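Local coordinates for alpha-1,2-mannosidase (Bacteroides thetaiotaomicron, PDB 2WW2), which hydrolyses alpha-mannosidic bonds with inversion, as a calcium-dependent member of glycoside hydrolase family 92, at residues A[62-67]-A[120-125]; A[143-148]-A[186-191]; A[391-396]-A[462-467]. All coordinates share one frame; numbering follows the deposited sequence.

Along the chain the three contacts come one after another. Interactions 1 and 2 both belong to the family 92 N-terminal domain, where strands pack face to face as in a beta-sandwich; their centres are about 12 Å apart, their nearest atoms about 6 Å. Strand 80-86 pairs with both 60-67 and 143-148, tying the two contacts together. Interaction 3 lies in the helical catalytic domain, at the ends of helices 383-393 and 444-465, with its centre about 46 Å from interaction 1 and about 53 Å from interaction 2, across the centre of the chain. The first two thus join layers within one domain, the third packs helix ends in another, and none spans both.

Interaction 1: A[62-67]-A[120-125]; sequences RGFRQT and LQTSLS
Phe64 projects from strand 60-67 onto Thr122 and Leu124 of strand 121-126, joining two layers of the beta-sandwich that the family 92 N-terminal domain forms. The nearest CA atoms, those of Phe64 and Leu124, are 8.8 Å apart and no hydrogen bond links the two segments, so this is packing between strand faces, not pairing within a sheet.

The tight part is one phenyl ring against two methyl groups. Leu124 CD2 sits 3.6 Å from Phe64 CD1 and 4.0 Å from Phe64 CE1, meeting the ring obliquely, and Thr122 CG2 lies against CZ and CE2 farther out. Strand 121-126 presents alternate residues here: Thr122 and Leu124 point inward while Ser123 between them points away, its OG bonded to Glu134 and its side chain against Val256 of helix 256-271. Tyr112 and Val114 of strand 111-116 add to the cover of the ring. With an alanine here in place of Phe64 the ring is gone, and Thr122 CG2 and Leu124 CD2 would probably be left facing a gap between the layers.

At the end where both segments start, the contact loosens. Arg62 and Gln121 are partly exposed and do not meet across the segments; Arg62 and Gly63 together face Gln44 in a classic beta bulge. Arg65, turned to the other side of its strand, makes a salt bridge with Asp76.

Thr122 uses its two branches differently. Its chi1 of -174° turns OG1 away from the backbone N, where the hydroxyl bonds to Glu134 O on strand 130-136, and leaves CG2 between N and the carbonyl carbon, facing the ring, 3.6 Å from Phe64 CZ.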
loop_
_atom_site.group_PDB
_atom_site.type_symbol
_atom_site.label_atom_id
_atom_site.label_comp_id
_atom_site.label_asym_id
_atom_site.label_seq_id
_atom_site.Cartn_x
_atom_site.Cartn_y
_atom_site.Cartn_z
ATOM N N ARG A 62 26.762 -13.180 -26.720
ATOM C CA ARG A 62 27.745 -12.373 -27.468
ATOM C C ARG A 62 29.196 -12.763 -27.200
ATOM O O ARG A 62 30.083 -12.481 -28.018
ATOM C CB ARG A 62 27.637 -10.884 -27.110
ATOM C CG ARG A 62 26.253 -10.312 -27.247
ATOM C CD ARG A 62 26.293 -8.801 -27.067
ATOM N NE ARG A 62 24.945 -8.315 -26.813
ATOM C CZ ARG A 62 24.325 -7.409 -27.550
ATOM N NH1 ARG A 62 24.931 -6.868 -28.604
ATOM N NH2 ARG A 62 23.100 -7.043 -27.221
ATOM N N GLY A 63 29.465 -13.348 -26.040
ATOM C CA GLY A 63 30.846 -13.723 -25.732
ATOM C C GLY A 63 31.009 -14.366 -24.369
ATOM O O GLY A 63 30.036 -14.488 -23.608
ATOM N N PHE A 64 32.246 -14.757 -24.067
ATOM C CA PHE A 64 32.606 -15.242 -22.750
ATOM C C PHE A 64 33.666 -14.311 -22.212
ATOM O O PHE A 64 34.751 -14.230 -22.757
ATOM C CB PHE A 64 33.072 -16.700 -22.809
ATOM C CG PHE A 64 32.011 -17.606 -23.341
ATOM C CD1 PHE A 64 31.097 -18.205 -22.481
ATOM C CD2 PHE A 64 31.889 -17.813 -24.716
ATOM C CE1 PHE A 64 30.088 -19.031 -22.986
ATOM C CE2 PHE A 64 30.891 -18.623 -25.231
ATOM C CZ PHE A 64 29.987 -19.244 -24.365
ATOM N N ARG A 65 33.316 -13.601 -21.148
ATOM C CA ARG A 65 34.125 -12.495 -20.652
ATOM C C ARG A 65 35.034 -12.925 -19.530
ATOM O O ARG A 65 34.606 -13.659 -18.621
ATOM C CB ARG A 65 33.198 -11.413 -20.083
ATOM C CG ARG A 65 32.430 -10.600 -21.126
ATOM C CD ARG A 65 33.126 -9.261 -21.403
ATOM N NE ARG A 65 32.993 -8.340 -20.276
ATOM C CZ ARG A 65 31.871 -7.710 -19.934
ATOM N NH1 ARG A 65 30.742 -7.895 -20.621
ATOM N NH2 ARG A 65 31.883 -6.889 -18.888
ATOM N N GLN A 66 36.277 -12.437 -19.561
ATOM C CA GLN A 66 37.074 -12.351 -18.361
ATOM C C GLN A 66 36.572 -11.085 -17.689
ATOM O O GLN A 66 36.660 -9.985 -18.271
ATOM C CB GLN A 66 38.561 -12.190 -18.680
ATOM C CG GLN A 66 39.373 -11.882 -17.398
ATOM C CD GLN A 66 40.803 -11.471 -17.687
ATOM O OE1 GLN A 66 41.103 -10.285 -17.913
ATOM N NE2 GLN A 66 41.697 -12.431 -17.657
ATOM N N THR A 67 36.026 -11.225 -16.483
ATOM C CA THR A 67 35.377 -10.091 -15.821
ATOM C C THR A 67 35.870 -9.916 -14.388
ATOM O O THR A 67 36.354 -10.857 -13.772
ATOM C CB THR A 67 33.810 -10.241 -15.828
ATOM O OG1 THR A 67 33.206 -9.073 -15.256
ATOM C CG2 THR A 67 33.378 -11.465 -15.010
ATOM N N LEU A 120 26.848 -25.657 -32.026
ATOM C CA LEU A 120 28.190 -25.422 -31.518
ATOM C C LEU A 120 28.165 -25.581 -30.002
ATOM O O LEU A 120 27.324 -24.988 -29.328
ATOM C CB LEU A 120 28.686 -24.017 -31.892
ATOM C CG LEU A 120 30.130 -23.677 -31.478
ATOM C CD1 LEU A 120 30.759 -22.678 -32.496
ATOM C CD2 LEU A 120 30.240 -23.130 -30.036
ATOM N N GLN A 121 29.078 -26.388 -29.460
ATOM C CA GLN A 121 29.129 -26.551 -28.009
ATOM C C GLN A 121 30.429 -25.983 -27.491
ATOM O O GLN A 121 31.467 -26.105 -28.140
ATOM C CB GLN A 121 28.997 -28.031 -27.617
ATOM C CG GLN A 121 29.039 -28.283 -26.082
ATOM C CD GLN A 121 30.447 -28.430 -25.535
ATOM O OE1 GLN A 121 31.377 -28.784 -26.259
ATOM N NE2 GLN A 121 30.613 -28.163 -24.245
ATOM N N THR A 122 30.386 -25.347 -26.331
ATOM C CA THR A 122 31.615 -24.870 -25.705
ATOM C C THR A 122 31.500 -24.948 -24.189
ATOM O O THR A 122 30.401 -24.841 -23.638
ATOM C CB THR A 122 31.971 -23.433 -26.171
ATOM O OG1 THR A 122 33.249 -23.058 -25.637
ATOM C CG2 THR A 122 30.944 -22.438 -25.716
ATOM N N SER A 123 32.619 -25.210 -23.517
ATOM C CA SER A 123 32.653 -25.025 -22.074
ATOM C C SER A 123 33.975 -24.407 -21.643
ATOM O O SER A 123 34.980 -24.436 -22.386
ATOM C CB SER A 123 32.340 -26.311 -21.305
ATOM O OG SER A 123 33.453 -27.180 -21.211
ATOM N N LEU A 124 33.958 -23.799 -20.468
ATOM C CA LEU A 124 35.149 -23.172 -19.937
ATOM C C LEU A 124 35.214 -23.392 -18.433
ATOM O O LEU A 124 34.191 -23.434 -17.751
ATOM C CB LEU A 124 35.143 -21.668 -20.244
ATOM C CG LEU A 124 33.981 -20.837 -19.699
ATOM C CD1 LEU A 124 34.463 -19.448 -19.429
ATOM C CD2 LEU A 124 32.795 -20.792 -20.656
ATOM N N SER A 125 36.434 -23.482 -17.920
ATOM C CA SER A 125 36.678 -23.651 -16.501
ATOM C C SER A 125 37.802 -22.693 -16.153
ATOM O O SER A 125 38.672 -22.434 -16.981
ATOM C CB SER A 125 37.097 -25.105 -16.213
ATOM O OG SER A 125 35.970 -25.973 -16.360
#

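Interaction 2: A[143-148]-A[186-191]; sequences QYVVVD and MEFSHP
Val147 and Met186 meet tip to tip: Val147 CG2 is 3.5 Å from Met186 SD and 3.7 Å from Met186 CE, while Val147 CG1 lies 3.8 Å from that same terminal methyl. The methionine reaches this position with CG set between its backbone N and carbonyl carbon (chi1 67°) and a bend at the thioether (chi3 80°), which lays CE across both valine methyls. Two residues back along the same strand, Val145 faces Phe188 from the opposite direction. Its CG1 comes to the edge of the phenyl ring, near the ring plane, 3.9 Å from Phe188 CE1, and Val145 CB is 4.0 Å from the same carbon.

All four residues are buried, and the strands carrying them belong to opposing layers of the N-terminal beta-sandwich. Their CA atoms stand 9.8 Å apart in both pairs, Val145 with Phe188 and Val147 with Met186, and no hydrogen bond bridges the segments. Strand 143-148 is fixed from both sides by backbone bonds to strands 80-86 and 216-221. Phe221 of the latter strand also meets the ring of Phe188, the two planes at about 35°, while Phe80 and Thr233 touch Met186. Beyond the strand's end, Ser189 OG and His190 ND1 are hydrogen-bonded at 2.8 Å; Ser189 OG also bonds Thr230 N of strand 229-236 and His190 NE2 bonds Glu227 OE1, anchoring the chain after Phe188.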
loop_
_atom_site.group_PDB
_atom_site.type_symbol
_atom_site.label_atom_id
_atom_site.label_comp_id
_atom_site.label_asym_id
_atom_site.label_seq_id
_atom_site.Cartn_x
_atom_site.Cartn_y
_atom_site.Cartn_z
ATOM N N GLN A 143 34.564 -22.340 -39.031
ATOM C CA GLN A 143 34.900 -22.404 -37.617
ATOM C C GLN A 143 35.718 -21.172 -37.240
ATOM O O GLN A 143 36.825 -20.993 -37.741
ATOM C CB GLN A 143 35.761 -23.649 -37.349
ATOM C CG GLN A 143 35.146 -24.983 -37.796
ATOM C CD GLN A 143 36.102 -26.156 -37.573
ATOM O OE1 GLN A 143 37.255 -25.952 -37.205
ATOM N NE2 GLN A 143 35.628 -27.391 -37.820
ATOM N N TYR A 144 35.188 -20.335 -36.358
ATOM C CA TYR A 144 35.918 -19.155 -35.909
ATOM C C TYR A 144 35.982 -19.029 -34.402
ATOM O O TYR A 144 35.146 -19.551 -33.689
ATOM C CB TYR A 144 35.234 -17.889 -36.394
ATOM C CG TYR A 144 35.054 -17.774 -37.886
ATOM C CD1 TYR A 144 36.066 -17.260 -38.696
ATOM C CD2 TYR A 144 33.857 -18.147 -38.478
ATOM C CE1 TYR A 144 35.884 -17.139 -40.070
ATOM C CE2 TYR A 144 33.668 -18.031 -39.839
ATOM C CZ TYR A 144 34.679 -17.528 -40.627
ATOM O OH TYR A 144 34.462 -17.411 -41.971
ATOM N N VAL A 145 36.970 -18.280 -33.933
ATOM C CA VAL A 145 36.915 -17.714 -32.601
ATOM C C VAL A 145 37.185 -16.226 -32.767
ATOM O O VAL A 145 38.122 -15.843 -33.477
ATOM C CB VAL A 145 37.988 -18.349 -31.684
ATOM C CG1 VAL A 145 38.049 -17.614 -30.327
ATOM C CG2 VAL A 145 37.736 -19.867 -31.530
ATOM N N VAL A 146 36.368 -15.392 -32.122
ATOM C CA VAL A 146 36.597 -13.959 -32.098
ATOM C C VAL A 146 37.078 -13.569 -30.711
ATOM O O VAL A 146 36.494 -13.991 -29.696
ATOM C CB VAL A 146 35.324 -13.154 -32.415
ATOM C CG1 VAL A 146 35.544 -11.643 -32.146
ATOM C CG2 VAL A 146 34.886 -13.404 -33.862
ATOM N N VAL A 147 38.124 -12.745 -30.686
ATOM C CA VAL A 147 38.634 -12.179 -29.460
ATOM C C VAL A 147 38.277 -10.686 -29.473
ATOM O O VAL A 147 38.519 -9.986 -30.455
ATOM C CB VAL A 147 40.150 -12.364 -29.338
ATOM C CG1 VAL A 147 40.674 -11.669 -28.113
ATOM C CG2 VAL A 147 40.525 -13.875 -29.284
ATOM N N ASP A 148 37.668 -10.221 -28.391
ATOM C CA ASP A 148 37.145 -8.863 -28.317
ATOM C C ASP A 148 37.870 -8.225 -27.145
ATOM O O ASP A 148 37.721 -8.659 -26.002
ATOM C CB ASP A 148 35.619 -8.925 -28.118
ATOM C CG ASP A 148 34.972 -7.549 -27.974
ATOM O OD1 ASP A 148 35.603 -6.637 -27.395
ATOM O OD2 ASP A 148 33.820 -7.390 -28.442
ATOM N N MET A 186 46.597 -15.989 -25.044
ATOM C CA MET A 186 45.872 -17.232 -25.223
ATOM C C MET A 186 46.519 -18.095 -26.293
ATOM O O MET A 186 47.245 -17.609 -27.165
ATOM C CB MET A 186 44.411 -16.954 -25.558
ATOM C CG MET A 186 44.196 -16.301 -26.879
ATOM S SD MET A 186 42.466 -15.845 -27.110
ATOM C CE MET A 186 42.431 -14.338 -26.149
ATOM N N GLU A 187 46.261 -19.386 -26.208
ATOM C CA GLU A 187 46.872 -20.316 -27.123
ATOM C C GLU A 187 45.776 -21.228 -27.629
ATOM O O GLU A 187 44.870 -21.555 -26.870
ATOM C CB GLU A 187 47.925 -21.124 -26.371
ATOM C CG GLU A 187 48.626 -22.165 -27.233
ATOM C CD GLU A 187 49.473 -23.108 -26.409
ATOM O OE1 GLU A 187 48.959 -23.701 -25.440
ATOM O OE2 GLU A 187 50.657 -23.250 -26.726
ATOM N N PHE A 188 45.841 -21.601 -28.911
ATOM C CA PHE A 188 44.847 -22.481 -29.521
ATOM C C PHE A 188 45.517 -23.812 -29.856
ATOM O O PHE A 188 46.695 -23.854 -30.255
ATOM C CB PHE A 188 44.248 -21.829 -30.781
ATOM C CG PHE A 188 43.533 -20.521 -30.499
ATOM C CD1 PHE A 188 42.162 -20.495 -30.301
ATOM C CD2 PHE A 188 44.238 -19.337 -30.382
ATOM C CE1 PHE A 188 41.498 -19.300 -30.017
ATOM C CE2 PHE A 188 43.582 -18.134 -30.096
ATOM C CZ PHE A 188 42.213 -18.116 -29.920
ATOM N N SER A 189 44.771 -24.898 -29.713
ATOM C CA SER A 189 45.345 -26.218 -29.897
ATOM C C SER A 189 45.554 -26.583 -31.366
ATOM O O SER A 189 46.364 -27.452 -31.684
ATOM C CB SER A 189 44.445 -27.266 -29.226
ATOM O OG SER A 189 43.141 -27.230 -29.790
ATOM N N HIS A 190 44.822 -25.933 -32.261
ATOM C CA HIS A 190 44.820 -26.328 -33.668
ATOM C C HIS A 190 45.336 -25.192 -34.547
ATOM O O HIS A 190 45.294 -24.030 -34.142
ATOM C CB HIS A 190 43.404 -26.733 -34.085
ATOM C CG HIS A 190 43.016 -28.108 -33.635
ATOM N ND1 HIS A 190 42.663 -28.396 -32.332
ATOM C CD2 HIS A 190 42.919 -29.275 -34.319
ATOM C CE1 HIS A 190 42.380 -29.684 -32.230
ATOM N NE2 HIS A 190 42.523 -30.239 -33.424
ATOM N N PRO A 191 45.837 -25.528 -35.749
ATOM C CA PRO A 191 46.378 -24.530 -36.669
ATOM C C PRO A 191 45.377 -23.441 -37.014
ATOM O O PRO A 191 44.193 -23.723 -37.265
ATOM C CB PRO A 191 46.663 -25.335 -37.937
ATOM C CG PRO A 191 46.871 -26.747 -37.452
ATOM C CD PRO A 191 45.983 -26.908 -36.263
#

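Interaction 3: A[391-396]-A[462-467]; sequences AWMKGI and AESLGK
The CA atoms of Met393 and Ser464 are 8.5 Å apart where helices 383-393 and 444-465 finish, each in a Schellman motif with a positive-phi glycine, Gly395 or Gly466, after the last turn, Ala391 O accepting from both Lys394 N and Ile396 N in the first.

Ser464 is the residue that both Met393 and Trp392 approach. Met393 bends at chi2 (-53°) to bring its CE methyl 3.6 Å from Ser464 OG and 3.8 Å from Ser464 CB. Beside it, a chi1 of -168° swings Trp392 CG away from its backbone N toward helix 444-465; Ser464 OG lies obliquely to the indole, 3.7 Å from Trp392 NE1, with no hydrogen bond. The far ring of the indole meets Leu465, the two side chains crossing at about a right angle, with Leu465 CD2 4.1 Å from Trp392 CZ2. Phe461 also meets Trp392 edge-to-face. Both helices belong to the catalytic domain, whose family fold is an (alpha/alpha)6 barrel.

The hydroxyl of Ser464 is bonded to Phe461 O in its own helix; with no hydrogen bond across the segments, the contact between them is van der Waals packing at the surface.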
loop_
_atom_site.group_PDB
_atom_site.type_symbol
_atom_site.label_atom_id
_atom_site.label_comp_id
_atom_site.label_asym_id
_atom_site.label_seq_id
_atom_site.Cartn_x
_atom_site.Cartn_y
_atom_site.Cartn_z
ATOM N N ALA A 391 38.654 -8.302 13.004
ATOM C CA ALA A 391 39.711 -9.310 12.857
ATOM C C ALA A 391 40.642 -9.271 14.054
ATOM O O ALA A 391 40.958 -10.307 14.640
ATOM C CB ALA A 391 40.495 -9.092 11.570
ATOM N N TRP A 392 41.049 -8.070 14.443
ATOM C CA TRP A 392 42.001 -7.917 15.539
ATOM C C TRP A 392 41.467 -8.550 16.823
ATOM O O TRP A 392 42.218 -9.203 17.564
ATOM C CB TRP A 392 42.290 -6.435 15.765
ATOM C CG TRP A 392 43.464 -6.174 16.669
ATOM C CD1 TRP A 392 43.437 -6.034 18.025
ATOM C CD2 TRP A 392 44.834 -6.015 16.277
ATOM N NE1 TRP A 392 44.704 -5.791 18.503
ATOM C CE2 TRP A 392 45.578 -5.771 17.447
ATOM C CE3 TRP A 392 45.498 -6.044 15.048
ATOM C CZ2 TRP A 392 46.969 -5.584 17.429
ATOM C CZ3 TRP A 392 46.879 -5.850 15.027
ATOM C CH2 TRP A 392 47.593 -5.617 16.209
ATOM N N MET A 393 40.176 -8.356 17.087
ATOM C CA MET A 393 39.607 -8.821 18.350
ATOM C C MET A 393 39.407 -10.326 18.348
ATOM O O MET A 393 39.098 -10.916 19.380
ATOM C CB MET A 393 38.296 -8.111 18.654
ATOM C CG MET A 393 38.461 -6.611 18.815
ATOM S SD MET A 393 39.742 -6.180 20.009
ATOM C CE MET A 393 39.856 -4.436 19.719
ATOM N N LYS A 394 39.586 -10.933 17.177
ATOM C CA LYS A 394 39.481 -12.362 17.007
ATOM C C LYS A 394 40.861 -12.987 16.847
ATOM O O LYS A 394 40.978 -14.162 16.478
ATOM C CB LYS A 394 38.618 -12.681 15.774
ATOM C CG LYS A 394 37.164 -12.354 15.986
ATOM C CD LYS A 394 36.350 -12.418 14.698
ATOM C CE LYS A 394 34.861 -12.198 15.012
ATOM N NZ LYS A 394 34.053 -12.280 13.762
ATOM N N GLY A 395 41.902 -12.206 17.119
ATOM C CA GLY A 395 43.265 -12.734 17.122
ATOM C C GLY A 395 43.933 -12.751 15.760
ATOM O O GLY A 395 44.997 -13.334 15.597
ATOM N N ILE A 396 43.306 -12.101 14.778
ATOM C CA ILE A 396 43.892 -11.948 13.457
ATOM C C ILE A 396 44.588 -10.604 13.455
ATOM O O ILE A 396 43.946 -9.537 13.403
ATOM C CB ILE A 396 42.800 -11.995 12.370
ATOM C CG1 ILE A 396 42.069 -13.339 12.452
ATOM C CG2 ILE A 396 43.404 -11.774 10.987
ATOM C CD1 ILE A 396 40.830 -13.433 11.565
ATOM N N ALA A 462 41.827 1.032 20.223
ATOM C CA ALA A 462 42.789 1.786 21.019
ATOM C C ALA A 462 42.868 1.200 22.431
ATOM O O ALA A 462 43.950 1.064 22.994
ATOM C CB ALA A 462 42.412 3.249 21.091
ATOM N N GLU A 463 41.712 0.875 23.006
ATOM C CA GLU A 463 41.693 0.353 24.382
ATOM C C GLU A 463 42.513 -0.934 24.484
ATOM O O GLU A 463 43.268 -1.128 25.445
ATOM C CB GLU A 463 40.249 0.112 24.857
ATOM C CG GLU A 463 40.173 -0.195 26.339
ATOM C CD GLU A 463 38.762 -0.130 26.889
ATOM O OE1 GLU A 463 37.881 -0.786 26.313
ATOM O OE2 GLU A 463 38.561 0.584 27.902
ATOM N N SER A 464 42.377 -1.805 23.486
ATOM C CA SER A 464 43.103 -3.079 23.474
ATOM C C SER A 464 44.622 -2.904 23.325
ATOM O O SER A 464 45.380 -3.819 23.639
ATOM C CB SER A 464 42.550 -4.037 22.406
ATOM O OG SER A 464 43.110 -3.755 21.132
ATOM N N LEU A 465 45.070 -1.729 22.870
ATOM C CA LEU A 465 46.510 -1.443 22.777
ATOM C C LEU A 465 47.042 -0.795 24.052
ATOM O O LEU A 465 48.256 -0.588 24.196
ATOM C CB LEU A 465 46.814 -0.518 21.590
ATOM C CG LEU A 465 46.302 -0.910 20.202
ATOM C CD1 LEU A 465 46.826 0.080 19.146
ATOM C CD2 LEU A 465 46.705 -2.338 19.851
ATOM N N GLY A 466 46.139 -0.465 24.973
ATOM C CA GLY A 466 46.517 0.233 26.198
ATOM C C GLY A 466 46.518 1.740 26.002
ATOM O O GLY A 466 46.996 2.492 26.869
ATOM N N LYS A 467 46.017 2.206 24.859
ATOM C CA LYS A 467 45.941 3.653 24.624
ATOM C C LYS A 467 44.616 4.243 25.123
ATOM O O LYS A 467 43.747 4.634 24.338
ATOM C CB LYS A 467 46.182 3.983 23.151
ATOM C CG LYS A 467 47.542 3.507 22.633
ATOM C CD LYS A 467 47.583 3.578 21.107
ATOM C CE LYS A 467 48.924 3.093 20.545
ATOM N NZ LYS A 467 50.063 3.923 21.045
#